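Local coordinates for protein predicted acetamidase/formamidase (Thermoanaerobacter tengcongensis, PDB 3TKK) that probably hydrolyses the carbon-nitrogen bond of small linear amides such as formamide or acetamide, and binds zinc and calcium ions, at residues 24-29 / 66-71; 78-83 / 206-211; 243-248 / 285-290. All coordinates share one frame; numbering follows the deposited sequence.

Contact 1: residues 24-29 / 66-71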
loop_
_atom_site.group_PDB
_atom_site.type_symbol
_atom_site.label_atom_id
_atom_site.label_comp_id
_atom_site.label_asym_id
_atom_site.label_seq_id
_atom_site.Cartn_x
_atom_site.Cartn_y
_atom_site.Cartn_z
ATOM N N ILE A 24 12.181 25.963 -22.285
ATOM C CA ILE A 24 11.422 27.226 -22.114
ATOM C C ILE A 24 11.670 27.675 -20.645
ATOM O O ILE A 24 12.006 26.843 -19.762
ATOM C CB ILE A 24 9.947 27.015 -22.386
ATOM C CG1 ILE A 24 9.197 28.341 -22.397
ATOM C CG2 ILE A 24 9.289 25.972 -21.372
ATOM C CD1 ILE A 24 7.605 28.111 -22.726
ATOM N N SER A 25 11.667 28.982 -20.463
ATOM C CA SER A 25 11.684 29.647 -19.158
ATOM C C SER A 25 10.326 30.246 -18.829
ATOM O O SER A 25 9.734 30.940 -19.661
ATOM C CB SER A 25 12.718 30.824 -19.132
ATOM O OG SER A 25 13.984 30.305 -19.022
ATOM N N VAL A 26 9.863 30.000 -17.600
ATOM C CA VAL A 26 8.619 30.518 -17.120
ATOM C C VAL A 26 8.925 31.077 -15.700
ATOM O O VAL A 26 10.072 30.908 -15.163
ATOM C CB VAL A 26 7.538 29.403 -17.042
ATOM C CG1 VAL A 26 7.352 28.690 -18.414
ATOM C CG2 VAL A 26 7.911 28.348 -15.939
ATOM N N LYS A 27 7.910 31.725 -15.119
ATOM C CA LYS A 27 8.043 32.282 -13.765
ATOM C C LYS A 27 7.099 31.607 -12.803
ATOM O O LYS A 27 6.076 30.940 -13.199
ATOM C CB LYS A 27 7.722 33.824 -13.734
ATOM C CG LYS A 27 8.430 34.655 -14.809
ATOM C CD LYS A 27 7.910 36.172 -14.781
ATOM C CE LYS A 27 8.408 36.975 -15.979
ATOM N NZ LYS A 27 9.841 37.054 -15.736
ATOM N N SER A 28 7.334 31.877 -11.528
ATOM C CA SER A 28 6.506 31.219 -10.478
ATOM C C SER A 28 5.093 31.713 -10.680
ATOM O O SER A 28 4.860 32.941 -10.799
ATOM C CB SER A 28 6.997 31.662 -9.078
ATOM O OG SER A 28 6.133 31.075 -8.108
ATOM N N GLY A 29 4.153 30.796 -10.758
ATOM C CA GLY A 29 2.743 31.145 -10.914
ATOM C C GLY A 29 2.245 30.892 -12.324
ATOM O O GLY A 29 1.037 31.036 -12.609
ATOM N N ILE A 66 11.587 22.483 -18.209
ATOM C CA ILE A 66 11.111 23.834 -17.988
ATOM C C ILE A 66 11.966 24.525 -16.902
ATOM O O ILE A 66 12.099 24.023 -15.778
ATOM C CB ILE A 66 9.685 23.697 -17.463
ATOM C CG1 ILE A 66 8.839 22.943 -18.518
ATOM C CG2 ILE A 66 9.106 25.085 -17.018
ATOM C CD1 ILE A 66 7.456 22.300 -17.863
ATOM N N PHE A 67 12.567 25.649 -17.255
ATOM C CA PHE A 67 13.329 26.436 -16.285
ATOM C C PHE A 67 12.343 27.350 -15.628
ATOM O O PHE A 67 11.583 28.058 -16.335
ATOM C CB PHE A 67 14.404 27.218 -17.042
ATOM C CG PHE A 67 15.306 27.964 -16.206
ATOM C CD1 PHE A 67 16.622 27.478 -15.931
ATOM C CD2 PHE A 67 14.896 29.153 -15.633
ATOM C CE1 PHE A 67 17.510 28.212 -15.163
ATOM C CE2 PHE A 67 15.769 29.918 -14.814
ATOM C CZ PHE A 67 17.107 29.482 -14.608
ATOM N N VAL A 68 12.319 27.322 -14.282
ATOM C CA VAL A 68 11.373 28.091 -13.550
ATOM C C VAL A 68 12.159 29.183 -12.865
ATOM O O VAL A 68 12.923 28.912 -11.992
ATOM C CB VAL A 68 10.614 27.221 -12.485
ATOM C CG1 VAL A 68 9.724 28.129 -11.617
ATOM C CG2 VAL A 68 9.775 26.114 -13.269
ATOM N N GLU A 69 11.968 30.420 -13.286
ATOM C CA GLU A 69 12.696 31.552 -12.689
ATOM C C GLU A 69 12.520 31.657 -11.184
ATOM O O GLU A 69 11.406 31.668 -10.757
ATOM C CB GLU A 69 12.292 32.892 -13.354
ATOM C CG GLU A 69 13.088 33.019 -14.669
ATOM C CD GLU A 69 12.772 34.234 -15.532
ATOM O OE1 GLU A 69 12.046 35.166 -15.129
ATOM O OE2 GLU A 69 13.279 34.216 -16.665
ATOM N N GLY A 70 13.630 31.845 -10.440
ATOM C CA GLY A 70 13.568 32.124 -8.975
ATOM C C GLY A 70 13.849 30.832 -8.221
ATOM O O GLY A 70 14.116 30.846 -6.993
ATOM N N ALA A 71 13.762 29.697 -8.903
ATOM C CA ALA A 71 13.926 28.488 -8.162
ATOM C C ALA A 71 15.376 28.359 -7.975
ATOM O O ALA A 71 16.102 28.401 -8.969
ATOM C CB ALA A 71 13.339 27.198 -9.021
HETATM O O HOH W 1 9.554 33.454 -10.688
#
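V26 and F67 sit at the centre of a short parallel pairing, strand 24-27 beside strand 66-69, held by backbone bonds. F67 N donates to I24 O, V26 N to F67 O at 2.9 Å, and E69 N to V26 O at 2.7 Å, the last nearly straight at 174°. V26 therefore bonds to two residues flanking V68, as a parallel ladder requires. Beyond the last rung a water takes over: it accepts from S28 N and donates to E69 O, linking the strands where they part.

Apolar contacts fill the face carrying I24, V26, I66 and V68. V26 CG2 is the hub, 3.6 Å from I66 CG2 and 3.9 Å from V68 CG2. It reaches both because it stands between the backbone N and the carbonyl carbon (chi1 -56° places CG1 beside N). I24 CG2 lies alongside I66 CG1 at 4.2 Å. Branched aliphatic residues suit this face, whose outward packing is consistent with two sheets set face to face: V26 touches Y5, L32 and V209, and V68 touches V211.

The other face is mostly polar, with S25, K27 and E69, and F67 is its one aromatic residue. K27 and E69 run side by side, and K27 NZ makes a salt bridge 3.0 Å long to E69 OE1, met on the syn side and 22° out of the carboxylate plane. The bend at the last lysine torsion turns NZ to the glutamate. S25 OG lies 3.7 Å from F67 CB, obliquely beside the ring, while the phenyl group leads off to P22 and L179.

The chain leaves the second strand through a type II turn from V68 to A71, closed by A71 N to V68 O at 3.3 Å. G70 takes its third position, where a positive phi suits glycine.

Contact 2: residues 78-83 / 206-211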
loop_
_atom_site.group_PDB
_atom_site.type_symbol
_atom_site.label_atom_id
_atom_site.label_comp_id
_atom_site.label_asym_id
_atom_site.label_seq_id
_atom_site.Cartn_x
_atom_site.Cartn_y
_atom_site.Cartn_z
ATOM N N LYS A 78 6.657 23.554 -6.373
ATOM C CA LYS A 78 5.299 23.019 -6.306
ATOM C C LYS A 78 4.633 23.044 -7.698
ATOM O O LYS A 78 4.722 24.055 -8.398
ATOM C CB LYS A 78 4.501 23.827 -5.291
ATOM C CG LYS A 78 2.950 23.635 -5.381
ATOM C CD LYS A 78 2.248 24.578 -4.315
ATOM C CE LYS A 78 0.872 24.967 -4.857
ATOM N NZ LYS A 78 0.139 25.719 -3.761
ATOM N N VAL A 79 4.066 21.876 -8.079
ATOM C CA VAL A 79 3.538 21.655 -9.397
ATOM C C VAL A 79 2.087 21.209 -9.181
ATOM O O VAL A 79 1.771 20.141 -8.644
ATOM C CB VAL A 79 4.327 20.595 -10.201
ATOM C CG1 VAL A 79 3.672 20.417 -11.644
ATOM C CG2 VAL A 79 5.869 20.821 -10.173
ATOM N N LYS A 80 1.171 22.059 -9.539
ATOM C CA LYS A 80 -0.241 21.742 -9.395
ATOM C C LYS A 80 -0.684 21.079 -10.704
ATOM O O LYS A 80 -0.677 21.760 -11.786
ATOM C CB LYS A 80 -1.006 23.058 -9.133
ATOM C CG LYS A 80 -2.493 22.824 -8.903
ATOM C CD LYS A 80 -3.275 24.174 -8.588
ATOM C CE LYS A 80 -2.841 24.869 -7.295
ATOM N NZ LYS A 80 -1.437 25.373 -7.463
ATOM N N ILE A 81 -1.148 19.802 -10.623
ATOM C CA ILE A 81 -1.711 19.071 -11.771
ATOM C C ILE A 81 -3.236 19.432 -11.889
ATOM O O ILE A 81 -4.061 18.961 -11.085
ATOM C CB ILE A 81 -1.569 17.583 -11.583
ATOM C CG1 ILE A 81 -0.076 17.220 -11.233
ATOM C CG2 ILE A 81 -2.011 16.881 -12.933
ATOM C CD1 ILE A 81 0.852 17.848 -12.247
ATOM N N LYS A 82 -3.581 20.217 -12.889
ATOM C CA LYS A 82 -4.971 20.680 -13.040
ATOM C C LYS A 82 -5.745 19.784 -13.951
ATOM O O LYS A 82 -6.847 19.474 -13.656
ATOM C CB LYS A 82 -4.925 22.115 -13.521
ATOM C CG LYS A 82 -4.278 23.048 -12.438
ATOM C CD LYS A 82 -4.648 24.470 -12.794
ATOM C CE LYS A 82 -3.801 25.474 -12.012
ATOM N NZ LYS A 82 -4.346 26.865 -12.318
ATOM N N LYS A 83 -5.212 19.394 -15.082
ATOM C CA LYS A 83 -5.930 18.506 -15.974
ATOM C C LYS A 83 -5.034 17.533 -16.639
ATOM O O LYS A 83 -3.930 17.896 -17.022
ATOM C CB LYS A 83 -6.524 19.278 -17.121
ATOM C CG LYS A 83 -7.943 19.548 -16.946
ATOM C CD LYS A 83 -8.449 19.839 -18.325
ATOM C CE LYS A 83 -7.738 21.110 -18.898
ATOM N NZ LYS A 83 -8.776 22.257 -18.902
ATOM N N LEU A 206 -2.368 19.966 -18.157
ATOM C CA LEU A 206 -2.392 21.352 -17.649
ATOM C C LEU A 206 -1.838 21.468 -16.246
ATOM O O LEU A 206 -2.448 20.915 -15.273
ATOM C CB LEU A 206 -3.807 21.996 -17.749
ATOM C CG LEU A 206 -3.938 23.470 -17.303
ATOM C CD1 LEU A 206 -3.137 24.435 -18.162
ATOM C CD2 LEU A 206 -5.494 24.029 -17.375
ATOM N N LEU A 207 -0.674 22.126 -16.087
ATOM C CA LEU A 207 -0.095 22.276 -14.748
ATOM C C LEU A 207 0.294 23.732 -14.449
ATOM O O LEU A 207 0.381 24.626 -15.344
ATOM C CB LEU A 207 1.089 21.418 -14.521
ATOM C CG LEU A 207 2.227 21.557 -15.532
ATOM C CD1 LEU A 207 2.980 22.801 -15.211
ATOM C CD2 LEU A 207 3.133 20.254 -15.559
ATOM N N GLU A 208 0.566 23.970 -13.184
ATOM C CA GLU A 208 1.009 25.302 -12.793
ATOM C C GLU A 208 2.232 25.100 -11.925
ATOM O O GLU A 208 2.321 24.071 -11.263
ATOM C CB GLU A 208 -0.088 26.025 -12.015
ATOM C CG GLU A 208 0.498 27.224 -11.332
ATOM C CD GLU A 208 -0.511 28.050 -10.528
ATOM O OE1 GLU A 208 -1.723 27.956 -10.859
ATOM O OE2 GLU A 208 -0.081 28.774 -9.577
ATOM N N VAL A 209 3.201 26.006 -11.964
ATOM C CA VAL A 209 4.381 25.865 -11.165
ATOM C C VAL A 209 4.455 26.991 -10.140
ATOM O O VAL A 209 4.122 28.110 -10.462
ATOM C CB VAL A 209 5.687 25.851 -11.979
ATOM C CG1 VAL A 209 5.890 24.543 -12.765
ATOM C CG2 VAL A 209 5.750 27.116 -12.979
ATOM N N GLU A 210 4.964 26.691 -8.930
ATOM C CA GLU A 210 5.307 27.739 -7.919
ATOM C C GLU A 210 6.618 27.424 -7.204
ATOM O O GLU A 210 6.808 26.316 -6.773
ATOM C CB GLU A 210 4.279 27.792 -6.838
ATOM C CG GLU A 210 3.008 28.417 -7.313
ATOM C CD GLU A 210 2.053 28.680 -6.162
ATOM O OE1 GLU A 210 2.446 28.620 -4.928
ATOM O OE2 GLU A 210 0.906 28.972 -6.514
ATOM N N VAL A 211 7.441 28.429 -7.015
ATOM C CA VAL A 211 8.653 28.258 -6.233
ATOM C C VAL A 211 8.273 28.495 -4.743
ATOM O O VAL A 211 7.651 29.502 -4.412
ATOM C CB VAL A 211 9.703 29.243 -6.742
ATOM C CG1 VAL A 211 10.943 29.169 -5.886
ATOM C CG2 VAL A 211 9.989 28.891 -8.187
#
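Two consecutive residues, K82 and K83, stand opposite the single residue L206, which makes a classic beta bulge in the antiparallel pairing of strands 78-83 and 206-211. Upstream of it the register is regular, K78 opposite E210 and K80 opposite E208.

K82 CB lies 3.3 Å from L206 O and 4.1 Å from L206 CG. The first torsion (chi1 -65°) sets CG anti to the carbonyl carbon, with K82 CG 4.0 Å from L206 O. Beyond CG the chain is extended and runs obliquely across the neighbouring strand; K82 CE packs 3.8 Å from E208 CB and also nears E208 OE1. At the tip K82 NZ meets E208 OE1 at 3.2 Å, a weak hydrogen bond within a salt bridge, while its stronger partner is E31. Lysine suits the place because its methylenes can cross a strand before the ammonium group reaches two carboxylates.

On this partly exposed face lysines of one strand face glutamates of the other, and K78 NZ and E210 OE1 form a long salt bridge. The buried face carries V79, I81, L207 and V209, all aliphatic; V79 and V209 pack on L180 and L207 on L182, and V79 CG1 lies 4.0 Å from L207 CD2.

At the bulge L206 O accepts twice, from K82 N at 2.7 Å and from K83 N, the latter in the carbonyl plane on a lone pair.

Contact 3: residues 243-248 / 285-290; sequences IAVHDM and ARFSLP
F287 is the central side chain where segment 243-248 of helix 237-255 lies against strand 285-290, a helix packed on one face of a mixed sheet. No hydrogen bond crosses; the interface is buried and held by shape.

The ring takes its place with CG anti to the backbone N (chi1 -172°), and two helix residues meet it differently. V245 CG2 comes over one face as a CH-pi contact, 4.3 Å from the centroid and 27° off the normal. M248 CB stands at the edge, 3.9 Å from F287 CD2. Closer to the backbone A244, small enough to let helix and strand approach, puts its CB 3.7 Å from F287 N. V194 of the second subunit also touches F287, and F267 meets its ring with the planes inclined.

The first torsion of M248 (chi1 -165°) carries CG away from the backbone N; bends at both following torsions then wrap the chain round L289 CD1, 3.6 Å from M248 CG, and turn it back to the strand backbone. Its flexible thioether suits this winding path. Replacing M248 by alanine would keep CB at the ring edge but would probably open a gap against L289 CD1 and F287 O. The curl finishes with M248 CE only 3.3 Å from F287 O.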
loop_
_atom_site.group_PDB
_atom_site.type_symbol
_atom_site.label_atom_id
_atom_site.label_comp_id
_atom_site.label_asym_id
_atom_site.label_seq_id
_atom_site.Cartn_x
_atom_site.Cartn_y
_atom_site.Cartn_z
ATOM N N ILE A 243 12.585 5.133 4.171
ATOM C CA ILE A 243 12.956 6.473 3.850
ATOM C C ILE A 243 11.680 7.324 3.898
ATOM O O ILE A 243 11.692 8.409 4.528
ATOM C CB ILE A 243 13.571 6.577 2.420
ATOM C CG1 ILE A 243 15.034 5.906 2.461
ATOM C CG2 ILE A 243 13.652 8.105 2.006
ATOM C CD1 ILE A 243 15.469 5.385 0.986
ATOM N N ALA A 244 10.650 6.911 3.209
ATOM C CA ALA A 244 9.372 7.679 3.239
ATOM C C ALA A 244 8.908 8.038 4.637
ATOM O O ALA A 244 8.527 9.174 4.845
ATOM C CB ALA A 244 8.215 7.047 2.441
ATOM N N VAL A 245 8.900 7.084 5.539
ATOM C CA VAL A 245 8.487 7.333 6.923
ATOM C C VAL A 245 9.385 8.310 7.618
ATOM O O VAL A 245 8.904 9.224 8.260
ATOM C CB VAL A 245 8.440 5.957 7.701
ATOM C CG1 VAL A 245 8.079 6.049 9.205
ATOM C CG2 VAL A 245 7.422 5.126 7.050
ATOM N N HIS A 246 10.717 8.120 7.510
ATOM C CA HIS A 246 11.622 9.060 8.109
ATOM C C HIS A 246 11.455 10.480 7.598
ATOM O O HIS A 246 11.623 11.420 8.401
ATOM C CB HIS A 246 13.134 8.614 7.975
ATOM C CG HIS A 246 13.483 7.446 8.848
ATOM N ND1 HIS A 246 14.087 7.592 10.077
ATOM C CD2 HIS A 246 13.410 6.115 8.625
ATOM C CE1 HIS A 246 14.248 6.410 10.635
ATOM N NE2 HIS A 246 13.906 5.504 9.744
ATOM N N ASP A 247 11.133 10.663 6.295
ATOM C CA ASP A 247 11.092 11.982 5.724
ATOM C C ASP A 247 9.818 12.619 6.313
ATOM O O ASP A 247 9.864 13.795 6.638
ATOM C CB ASP A 247 11.036 12.021 4.149
ATOM C CG ASP A 247 12.381 11.617 3.483
ATOM O OD1 ASP A 247 13.513 11.736 4.079
ATOM O OD2 ASP A 247 12.286 11.165 2.340
ATOM N N MET A 248 8.695 11.881 6.391
ATOM C CA MET A 248 7.543 12.371 7.082
ATOM C C MET A 248 7.776 12.668 8.573
ATOM O O MET A 248 7.153 13.652 9.092
ATOM C CB MET A 248 6.296 11.481 6.943
ATOM C CG MET A 248 5.027 12.207 7.381
ATOM S SD MET A 248 4.314 13.367 6.224
ATOM C CE MET A 248 3.273 12.259 5.181
ATOM N N ALA A 285 7.794 3.686 -2.914
ATOM C CA ALA A 285 6.802 3.564 -1.914
ATOM C C ALA A 285 6.437 4.897 -1.422
ATOM O O ALA A 285 7.082 5.909 -1.765
ATOM C CB ALA A 285 7.387 2.743 -0.653
ATOM N N ARG A 286 5.428 4.906 -0.577
ATOM C CA ARG A 286 5.034 6.135 -0.033
ATOM C C ARG A 286 4.537 6.061 1.367
ATOM O O ARG A 286 4.196 4.976 1.831
ATOM C CB ARG A 286 4.051 6.804 -0.946
ATOM C CG ARG A 286 2.771 6.160 -1.153
ATOM C CD ARG A 286 2.065 6.719 -2.413
ATOM N NE ARG A 286 0.721 6.118 -2.379
ATOM C CZ ARG A 286 0.275 5.152 -3.200
ATOM N NH1 ARG A 286 0.937 4.855 -4.305
ATOM N NH2 ARG A 286 -0.990 4.685 -3.053
ATOM N N PHE A 287 4.523 7.187 2.079
ATOM C CA PHE A 287 3.788 7.222 3.367
ATOM C C PHE A 287 2.751 8.331 3.459
ATOM O O PHE A 287 3.057 9.509 3.317
ATOM C CB PHE A 287 4.802 7.319 4.519
ATOM C CG PHE A 287 4.144 7.170 5.884
ATOM C CD1 PHE A 287 3.711 5.919 6.303
ATOM C CD2 PHE A 287 4.060 8.252 6.766
ATOM C CE1 PHE A 287 3.073 5.731 7.513
ATOM C CE2 PHE A 287 3.418 8.041 8.022
ATOM C CZ PHE A 287 2.994 6.790 8.423
ATOM N N SER A 288 1.493 7.979 3.730
ATOM C CA SER A 288 0.427 8.919 3.489
ATOM C C SER A 288 -0.252 9.211 4.809
ATOM O O SER A 288 -0.625 8.258 5.515
ATOM C CB SER A 288 -0.550 8.146 2.631
ATOM O OG SER A 288 -1.665 8.856 2.277
ATOM N N LEU A 289 -0.577 10.499 5.086
ATOM C CA LEU A 289 -1.409 10.946 6.220
ATOM C C LEU A 289 -2.609 11.764 5.709
ATOM O O LEU A 289 -2.530 12.407 4.694
ATOM C CB LEU A 289 -0.602 11.811 7.181
ATOM C CG LEU A 289 0.383 10.989 8.001
ATOM C CD1 LEU A 289 1.638 11.832 8.426
ATOM C CD2 LEU A 289 -0.398 10.412 9.250
ATOM N N PRO A 290 -3.717 11.709 6.407
ATOM C CA PRO A 290 -4.832 12.571 6.093
ATOM C C PRO A 290 -4.417 14.025 6.195
ATOM O O PRO A 290 -3.831 14.433 7.155
ATOM C CB PRO A 290 -5.877 12.243 7.204
ATOM C CG PRO A 290 -5.540 10.892 7.664
ATOM C CD PRO A 290 -3.954 10.912 7.618
#

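How the contacts relate
From the N terminus, contact 1 comes first, closing a 36-residue excursion that includes strand 31-36. The chain then passes almost directly from strand 62-69 into strand 76-86, where contact 2 opens; 122 residues, none of them helical, separate its two segments. Contact 3 closes a last, partly helical excursion of 36 residues. The three follow in series, without nesting or crossing. Contacts 1 and 2 nevertheless touch: G29 N lies 2.7 Å from V209 O, probably a hydrogen bond, which joins the smaller mixed sheet to the nine-stranded one. Contact 3 reaches that larger sheet too, with three strands between its strand and 76-86, its centre about 22 Å from that of contact 2.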